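Local coordinates for putative amino acid binding protein (Streptococcus mutans, PDB 4C0R), which binds glutathione, seen here as its oxidised disulfide, and probably hands it to the cystine ABC importer TcyBC for uptake, at residues Tyr82-Thr86 against Val207-Leu211; Ala87-Leu91 against Lys189-Tyr193; Tyr104-Ala108 against Met123-Phe127. All coordinates share one frame; numbering follows the deposited sequence.

Interaction 1 (Tyr82-Thr86 against Val207-Leu211)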
loop_
_atom_site.group_PDB
_atom_site.type_symbol
_atom_site.label_atom_id
_atom_site.label_comp_id
_atom_site.label_asym_id
_atom_site.label_seq_id
_atom_site.Cartn_x
_atom_site.Cartn_y
_atom_site.Cartn_z
ATOM N N TYR A 82 7.825 -10.644 6.929
ATOM C CA TYR A 82 6.423 -10.277 6.660
ATOM C C TYR A 82 5.500 -10.748 7.804
ATOM O O TYR A 82 5.612 -11.876 8.322
ATOM C CB TYR A 82 5.969 -10.873 5.358
ATOM C CG TYR A 82 6.294 -10.029 4.184
ATOM C CD1 TYR A 82 7.558 -9.974 3.634
ATOM C CD2 TYR A 82 5.287 -9.275 3.579
ATOM C CE1 TYR A 82 7.851 -9.171 2.554
ATOM C CE2 TYR A 82 5.566 -8.452 2.507
ATOM C CZ TYR A 82 6.842 -8.422 1.984
ATOM O OH TYR A 82 7.069 -7.616 0.900
ATOM N N SER A 83 4.553 -9.921 8.185
ATOM C CA SER A 83 3.472 -10.376 9.033
ATOM C C SER A 83 2.478 -11.223 8.224
ATOM O O SER A 83 2.607 -11.361 7.012
ATOM C CB SER A 83 2.714 -9.185 9.604
ATOM O OG SER A 83 1.982 -8.523 8.604
ATOM N N ASN A 84 1.476 -11.750 8.917
ATOM C CA ASN A 84 0.329 -12.278 8.227
ATOM C C ASN A 84 -0.371 -11.097 7.560
ATOM O O ASN A 84 -0.186 -9.925 7.933
ATOM C CB ASN A 84 -0.549 -13.009 9.214
ATOM C CG ASN A 84 0.122 -14.307 9.689
ATOM O OD1 ASN A 84 0.922 -14.920 8.951
ATOM N ND2 ASN A 84 -0.162 -14.683 10.904
ATOM N N PRO A 85 -1.112 -11.391 6.505
ATOM C CA PRO A 85 -1.691 -10.292 5.745
ATOM C C PRO A 85 -2.743 -9.562 6.570
ATOM O O PRO A 85 -3.400 -10.166 7.438
ATOM C CB PRO A 85 -2.342 -10.995 4.529
ATOM C CG PRO A 85 -2.585 -12.350 5.007
ATOM C CD PRO A 85 -1.483 -12.714 5.970
ATOM N N THR A 86 -2.888 -8.274 6.286
ATOM C CA THR A 86 -3.881 -7.461 6.991
ATOM C C THR A 86 -5.051 -6.978 6.128
ATOM O O THR A 86 -6.104 -6.591 6.647
ATOM C CB THR A 86 -3.211 -6.252 7.620
ATOM O OG1 THR A 86 -2.736 -5.422 6.572
ATOM C CG2 THR A 86 -2.100 -6.664 8.573
ATOM N N VAL A 207 3.179 -9.573 16.727
ATOM C CA VAL A 207 2.197 -8.960 15.825
ATOM C C VAL A 207 1.260 -10.034 15.208
ATOM O O VAL A 207 0.035 -9.859 15.123
ATOM C CB VAL A 207 2.880 -8.126 14.740
ATOM C CG1 VAL A 207 1.929 -7.740 13.664
ATOM C CG2 VAL A 207 3.549 -6.921 15.358
ATOM N N ASN A 208 1.819 -11.145 14.780
ATOM C CA ASN A 208 0.990 -12.164 14.158
ATOM C C ASN A 208 -0.022 -12.766 15.157
ATOM O O ASN A 208 -1.164 -13.014 14.789
ATOM C CB ASN A 208 1.841 -13.277 13.527
ATOM C CG ASN A 208 2.499 -12.861 12.260
ATOM O OD1 ASN A 208 2.135 -11.862 11.650
ATOM N ND2 ASN A 208 3.486 -13.652 11.828
ATOM N N LYS A 209 0.408 -13.017 16.412
ATOM C CA LYS A 209 -0.488 -13.532 17.416
ATOM C C LYS A 209 -1.667 -12.556 17.611
ATOM O O LYS A 209 -2.856 -12.961 17.694
ATOM C CB LYS A 209 0.254 -13.750 18.720
ATOM N N ARG A 210 -1.338 -11.266 17.677
ATOM C CA ARG A 210 -2.384 -10.243 17.823
ATOM C C ARG A 210 -3.317 -10.193 16.600
ATOM O O ARG A 210 -4.526 -10.007 16.739
ATOM C CB ARG A 210 -1.755 -8.891 18.097
ATOM C CG ARG A 210 -1.071 -8.808 19.489
ATOM C CD ARG A 210 -2.053 -8.681 20.607
ATOM N NE ARG A 210 -2.791 -7.452 20.550
ATOM C CZ ARG A 210 -3.994 -7.245 21.026
ATOM N NH1 ARG A 210 -4.614 -8.227 21.711
ATOM N NH2 ARG A 210 -4.593 -6.086 20.846
ATOM N N LEU A 211 -2.761 -10.243 15.388
ATOM C CA LEU A 211 -3.592 -10.173 14.210
ATOM C C LEU A 211 -4.574 -11.335 14.184
ATOM O O LEU A 211 -5.726 -11.146 13.787
ATOM C CB LEU A 211 -2.774 -10.163 12.923
ATOM C CG LEU A 211 -1.959 -8.909 12.660
ATOM C CD1 LEU A 211 -0.990 -9.072 11.461
ATOM C CD2 LEU A 211 -2.880 -7.792 12.384
HETATM O O HOH W 1 4.299 -14.192 9.013
HETATM O O HOH W 2 -2.191 -13.848 12.054
#
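The side-chain amides of N84 and N208 lie stacked on each other, their planes only 11° apart. ND2 of N84 sits against CG of N208 at 3.5 Å. The two side chains run across each other at about a right angle. The backbone N of N84 also approaches above the plane of N208's side-chain amide. It donates to OD1 of N208 at 2.8 Å, nearly straight at 163°, although it is not aimed at a lone pair. A water accepts from side-chain ND2 of N208 at 3.0 Å. This water also donates to O of Y82, with a weak third link to OD1 of N84. A second water takes a bond to the backbone O of N208, but its short approach to ND2 of N84 makes that leg doubtful. N208 therefore ties an irregular part of strand 81-96 to helix 201-216 by one direct bond and by the first water. CG of N208 stands anti to its own carbonyl carbon (chi1 -75°), which brings the amide over to N84.

Next to the amides, toward L211, the contact is apolar. CD1 of L211 reaches O of N84 at 3.7 Å and CG2 of T86 at 3.9 Å. S83 adds its CB to this patch. OG of S83 reaches forward to the backbone O of the next residue, N84, at 2.7 Å and also takes the backbone N of F194, so two bonds grip it.

Strand 191-196 flanks the 82-86 segment, with backbone bonds from S83 to F194 and from T86 to V192. Helix 201-216, helix 27-36 and strand 81-96 pack against one another in the lobe that holds both chain ends, and T86 O also takes the hydroxyl of Y27.

Interaction 2 (Ala87-Leu91 against Lys189-Tyr193)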
loop_
_atom_site.group_PDB
_atom_site.type_symbol
_atom_site.label_atom_id
_atom_site.label_comp_id
_atom_site.label_asym_id
_atom_site.label_seq_id
_atom_site.Cartn_x
_atom_site.Cartn_y
_atom_site.Cartn_z
ATOM N N ALA A 87 -4.941 -7.032 4.818
ATOM C CA ALA A 87 -6.008 -6.592 3.938
ATOM C C ALA A 87 -5.741 -7.139 2.559
ATOM O O ALA A 87 -4.615 -7.527 2.244
ATOM C CB ALA A 87 -6.060 -5.058 3.868
ATOM N N SER A 88 -6.788 -7.185 1.751
ATOM C CA SER A 88 -6.754 -7.562 0.360
ATOM C C SER A 88 -7.163 -6.373 -0.486
ATOM O O SER A 88 -8.244 -5.793 -0.285
ATOM C CB SER A 88 -7.646 -8.792 0.124
ATOM O OG SER A 88 -7.447 -9.265 -1.207
ATOM N N ASN A 89 -6.343 -5.999 -1.458
ATOM C CA ASN A 89 -6.475 -4.729 -2.129
ATOM C C ASN A 89 -6.057 -4.838 -3.583
ATOM O O ASN A 89 -4.887 -4.626 -3.950
ATOM C CB ASN A 89 -5.597 -3.741 -1.408
ATOM C CG ASN A 89 -5.876 -2.309 -1.738
ATOM O OD1 ASN A 89 -6.775 -2.000 -2.509
ATOM N ND2 ASN A 89 -5.122 -1.410 -1.113
ATOM N N PRO A 90 -7.012 -5.199 -4.476
ATOM C CA PRO A 90 -6.604 -5.478 -5.831
ATOM C C PRO A 90 -6.324 -4.240 -6.650
ATOM O O PRO A 90 -6.693 -3.136 -6.285
ATOM C CB PRO A 90 -7.813 -6.241 -6.402
ATOM C CG PRO A 90 -8.942 -5.694 -5.722
ATOM C CD PRO A 90 -8.454 -5.395 -4.279
ATOM N N LEU A 91 -5.627 -4.427 -7.773
ATOM C CA LEU A 91 -5.255 -3.307 -8.587
ATOM C C LEU A 91 -6.348 -2.860 -9.515
ATOM O O LEU A 91 -7.169 -3.664 -10.010
ATOM C CB LEU A 91 -4.026 -3.612 -9.457
ATOM C CG LEU A 91 -2.751 -3.780 -8.689
ATOM C CD1 LEU A 91 -1.665 -4.217 -9.682
ATOM C CD2 LEU A 91 -2.385 -2.487 -8.027
ATOM N N LYS A 189 -3.071 -13.456 -4.783
ATOM C CA LYS A 189 -3.959 -12.672 -3.916
ATOM C C LYS A 189 -3.255 -11.362 -3.547
ATOM O O LYS A 189 -2.081 -11.359 -3.116
ATOM C CB LYS A 189 -4.319 -13.438 -2.650
ATOM C CG LYS A 189 -5.083 -14.705 -2.965
ATOM C CD LYS A 189 -5.495 -15.450 -1.727
ATOM C CE LYS A 189 -6.208 -16.750 -2.129
ATOM N NZ LYS A 189 -6.790 -17.353 -0.900
ATOM N N PRO A 190 -3.977 -10.243 -3.666
ATOM C CA PRO A 190 -3.341 -8.914 -3.578
ATOM C C PRO A 190 -3.266 -8.400 -2.132
ATOM O O PRO A 190 -3.813 -7.358 -1.807
ATOM C CB PRO A 190 -4.284 -8.041 -4.415
ATOM C CG PRO A 190 -5.595 -8.698 -4.252
ATOM C CD PRO A 190 -5.341 -10.159 -4.194
ATOM N N TYR A 191 -2.588 -9.147 -1.295
ATOM C CA TYR A 191 -2.562 -8.853 0.102
ATOM C C TYR A 191 -1.583 -7.736 0.426
ATOM O O TYR A 191 -0.611 -7.499 -0.313
ATOM C CB TYR A 191 -2.224 -10.097 0.898
ATOM C CG TYR A 191 -3.283 -11.201 0.945
ATOM C CD1 TYR A 191 -4.583 -10.934 0.697
ATOM C CD2 TYR A 191 -2.937 -12.482 1.335
ATOM C CE1 TYR A 191 -5.564 -11.954 0.790
ATOM C CE2 TYR A 191 -3.885 -13.462 1.477
ATOM C CZ TYR A 191 -5.191 -13.176 1.217
ATOM O OH TYR A 191 -6.169 -14.182 1.356
ATOM N N VAL A 192 -1.804 -7.081 1.551
ATOM C CA VAL A 192 -0.819 -6.138 2.044
ATOM C C VAL A 192 -0.501 -6.507 3.496
ATOM O O VAL A 192 -1.276 -7.271 4.151
ATOM C CB VAL A 192 -1.235 -4.757 1.888
ATOM C CG1 VAL A 192 -1.275 -4.365 0.350
ATOM C CG2 VAL A 192 -2.529 -4.546 2.600
ATOM N N TYR A 193 0.636 -6.032 3.993
ATOM C CA TYR A 193 1.268 -6.616 5.174
ATOM C C TYR A 193 2.055 -5.592 5.941
ATOM O O TYR A 193 2.441 -4.574 5.335
ATOM C CB TYR A 193 2.369 -7.581 4.694
ATOM C CG TYR A 193 1.909 -8.730 3.845
ATOM C CD1 TYR A 193 1.735 -8.610 2.460
ATOM C CD2 TYR A 193 1.641 -9.935 4.436
ATOM C CE1 TYR A 193 1.308 -9.699 1.684
ATOM C CE2 TYR A 193 1.179 -11.014 3.688
ATOM C CZ TYR A 193 1.051 -10.912 2.325
ATOM O OH TYR A 193 0.618 -12.009 1.604
#
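A87 and S88 pair with V192 and Y191 as a short antiparallel ladder. It lies where strand 81-96 leaves one lobe for the other and the chain returns. Paired strands passing between the lobes form the hinge in family 3 solute-binding proteins, and this position is consistent with that role. The V192 side chain is about 5 Å from the bound glutathione disulfide, so the ladder lies beside the cleft. A87 and V192 are the hydrogen-bonded pair: N of V192 donates to O of A87 at 2.9 Å. The same oxygen receives a CA-H contact from Y191 CA at 3.2 Å. S88 and Y191 are the non-hydrogen-bonded pair. One residue further, N of N89 donates to O of P190, again at 2.9 Å. P190 centres an inverse gamma turn.

CB of A87 meets CG2 of V192 at 3.8 Å on one face of the sheet. On the other, CB of S88 lies at the edge of the Y191 ring, and CB of K189 sits over a face of it. OG of S88 points away from its backbone N (chi1 -172°), which places it 3.6 Å from CG of P190. D238 holds the Y191 hydroxyl.

Strand 65-71 lies beyond strand 191-196, joined through Y193 and I70. S88 bonds Y232 through its backbone. Further along, P90 and L91 join K164 and L184 in the other lobe.

Interaction 3 (Tyr104-Ala108 against Met123-Phe127)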
loop_
_atom_site.group_PDB
_atom_site.type_symbol
_atom_site.label_atom_id
_atom_site.label_comp_id
_atom_site.label_asym_id
_atom_site.label_seq_id
_atom_site.Cartn_x
_atom_site.Cartn_y
_atom_site.Cartn_z
ATOM N N TYR A 104 -6.207 -3.791 -19.739
ATOM C CA TYR A 104 -4.797 -3.621 -19.444
ATOM C C TYR A 104 -3.964 -3.357 -20.690
ATOM O O TYR A 104 -3.136 -2.465 -20.695
ATOM C CB TYR A 104 -4.258 -4.855 -18.694
ATOM C CG TYR A 104 -2.836 -4.744 -18.157
ATOM C CD1 TYR A 104 -2.439 -3.674 -17.374
ATOM C CD2 TYR A 104 -1.907 -5.759 -18.365
ATOM C CE1 TYR A 104 -1.164 -3.599 -16.876
ATOM C CE2 TYR A 104 -0.624 -5.696 -17.854
ATOM C CZ TYR A 104 -0.253 -4.620 -17.103
ATOM O OH TYR A 104 1.021 -4.550 -16.578
ATOM N N ASN A 105 -4.136 -4.162 -21.729
ATOM C CA ASN A 105 -3.222 -4.039 -22.866
ATOM C C ASN A 105 -3.353 -2.726 -23.622
ATOM O O ASN A 105 -2.458 -2.334 -24.349
ATOM C CB ASN A 105 -3.384 -5.192 -23.833
ATOM C CG ASN A 105 -2.636 -6.456 -23.390
ATOM O OD1 ASN A 105 -2.082 -6.572 -22.267
ATOM N ND2 ASN A 105 -2.662 -7.437 -24.269
ATOM N N ASP A 106 -4.458 -2.032 -23.417
ATOM C CA ASP A 106 -4.707 -0.765 -24.073
ATOM C C ASP A 106 -3.770 0.335 -23.548
ATOM O O ASP A 106 -3.742 1.409 -24.123
ATOM C CB ASP A 106 -6.148 -0.312 -23.824
ATOM C CG ASP A 106 -7.196 -1.207 -24.483
ATOM O OD1 ASP A 106 -6.873 -1.868 -25.501
ATOM O OD2 ASP A 106 -8.339 -1.228 -24.016
ATOM N N ILE A 107 -3.014 0.081 -22.464
ATOM C CA ILE A 107 -2.102 1.086 -21.950
ATOM C C ILE A 107 -0.930 1.248 -22.890
ATOM O O ILE A 107 -0.167 2.225 -22.799
ATOM C CB ILE A 107 -1.559 0.757 -20.523
ATOM C CG1 ILE A 107 -0.721 -0.519 -20.528
ATOM C CG2 ILE A 107 -2.739 0.700 -19.551
ATOM C CD1 ILE A 107 -0.167 -0.928 -19.153
ATOM N N ALA A 108 -0.764 0.286 -23.792
ATOM C CA ALA A 108 0.406 0.331 -24.693
ATOM C C ALA A 108 0.426 1.683 -25.424
ATOM O O ALA A 108 -0.599 2.139 -25.948
ATOM C CB ALA A 108 0.360 -0.827 -25.691
ATOM N N MET A 123 6.055 -4.268 -12.792
ATOM C CA MET A 123 4.904 -4.699 -13.553
ATOM C C MET A 123 4.902 -4.053 -14.935
ATOM O O MET A 123 4.675 -4.727 -15.960
ATOM C CB MET A 123 3.602 -4.293 -12.808
ATOM C CG MET A 123 2.401 -4.829 -13.506
ATOM S SD MET A 123 0.976 -4.256 -12.580
ATOM C CE MET A 123 1.267 -5.298 -11.183
ATOM N N LEU A 124 5.119 -2.741 -14.983
ATOM C CA LEU A 124 5.057 -2.003 -16.230
ATOM C C LEU A 124 6.318 -2.282 -17.041
ATOM O O LEU A 124 6.294 -2.280 -18.284
ATOM C CB LEU A 124 4.840 -0.533 -15.977
ATOM C CG LEU A 124 3.389 -0.214 -15.541
ATOM C CD1 LEU A 124 3.274 1.195 -15.044
ATOM C CD2 LEU A 124 2.474 -0.457 -16.695
ATOM N N GLN A 125 7.419 -2.527 -16.348
ATOM C CA GLN A 125 8.659 -2.864 -17.090
ATOM C C GLN A 125 8.495 -4.185 -17.793
ATOM O O GLN A 125 9.004 -4.363 -18.931
ATOM C CB GLN A 125 9.878 -2.886 -16.177
ATOM C CG GLN A 125 10.260 -1.529 -15.701
ATOM C CD GLN A 125 11.282 -1.514 -14.587
ATOM O OE1 GLN A 125 11.362 -2.439 -13.758
ATOM N NE2 GLN A 125 12.041 -0.443 -14.543
ATOM N N LYS A 126 7.850 -5.148 -17.142
ATOM C CA LYS A 126 7.522 -6.429 -17.787
ATOM C C LYS A 126 6.594 -6.246 -18.957
ATOM O O LYS A 126 6.730 -6.889 -19.993
ATOM C CB LYS A 126 6.963 -7.435 -16.798
ATOM C CG LYS A 126 6.453 -8.693 -17.441
ATOM N N PHE A 127 5.606 -5.377 -18.799
ATOM C CA PHE A 127 4.686 -5.123 -19.881
ATOM C C PHE A 127 5.464 -4.573 -21.076
ATOM O O PHE A 127 5.192 -4.905 -22.240
ATOM C CB PHE A 127 3.640 -4.088 -19.450
ATOM C CG PHE A 127 2.670 -3.721 -20.533
ATOM C CD1 PHE A 127 2.963 -2.730 -21.447
ATOM C CD2 PHE A 127 1.451 -4.408 -20.647
ATOM C CE1 PHE A 127 2.036 -2.415 -22.462
ATOM C CE2 PHE A 127 0.557 -4.104 -21.631
ATOM C CZ PHE A 127 0.855 -3.099 -22.547
HETATM O O HOH W 3 2.659 -6.550 -16.774
#
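F127 drives its ring edge toward the face of Y104 in a T-shaped pair, with centroids 5.3 Å apart and planes at 72°. The closest atoms are CD2 of F127 and CE2 of Y104, at 3.7 Å. One face of the F127 ring is taken by I107: its CG1 stands 3.9 Å from the centroid, 23° off the normal, in a CH-pi contact. A108 CB and N105 OD1 lie at the edge of the same ring. With CG anti to the backbone N (chi1 178°), F127 extends from the helix into this group.

Beside the ring pair, CD1 of I107 meets CD2 of L124 at 3.6 Å. OH of Y104 lies against CG of M123 at 3.4 Å. A water in the plane of the Y104 ring links that OH, at 2.6 Å, to the backbone O of M123, to which it donates.

Behind this first shell, the 3-10 turn is closed by N of I107 bonding to O of Y104. It sets I107 and Y104 on the F127 ring together. H131, just past the end of helix 120-130, stacks on F127 and bonds its backbone O through ND1. I107 also rests on L93 and V136. The N105 side chain is about 3 Å from a cadmium ion.

In the lobe away from the chain ends, the loop after strand 81-96 is thus held to helix 120-130 by shape and ring contacts. No direct hydrogen bond crosses; the water satisfies the helical carbonyl of M123 and holds the Y104 hydroxyl beside it.

In the fold
From the N terminus, the chain first builds strands 3-9, 42-48 and 65-71 before strand 81-96 enters interactions 1 and 2. Interaction 1 closes the outermost loop, back to helix 201-216, in the lobe with both chain ends. Interaction 2 lies within it and joins strand 81-96 to strand 191-196 at the passage between lobes. Interaction 3 is innermost and closes a short local loop in the other lobe. All three nest and none cross. Interactions 1 and 2 meet directly, with CB of P85 3.6 Å from CD2 of Y191. L91 of interaction 2 touches M123 of interaction 3. Centres of interactions 1 and 3 are about 32 Å apart, on opposite sides of the chain's centre.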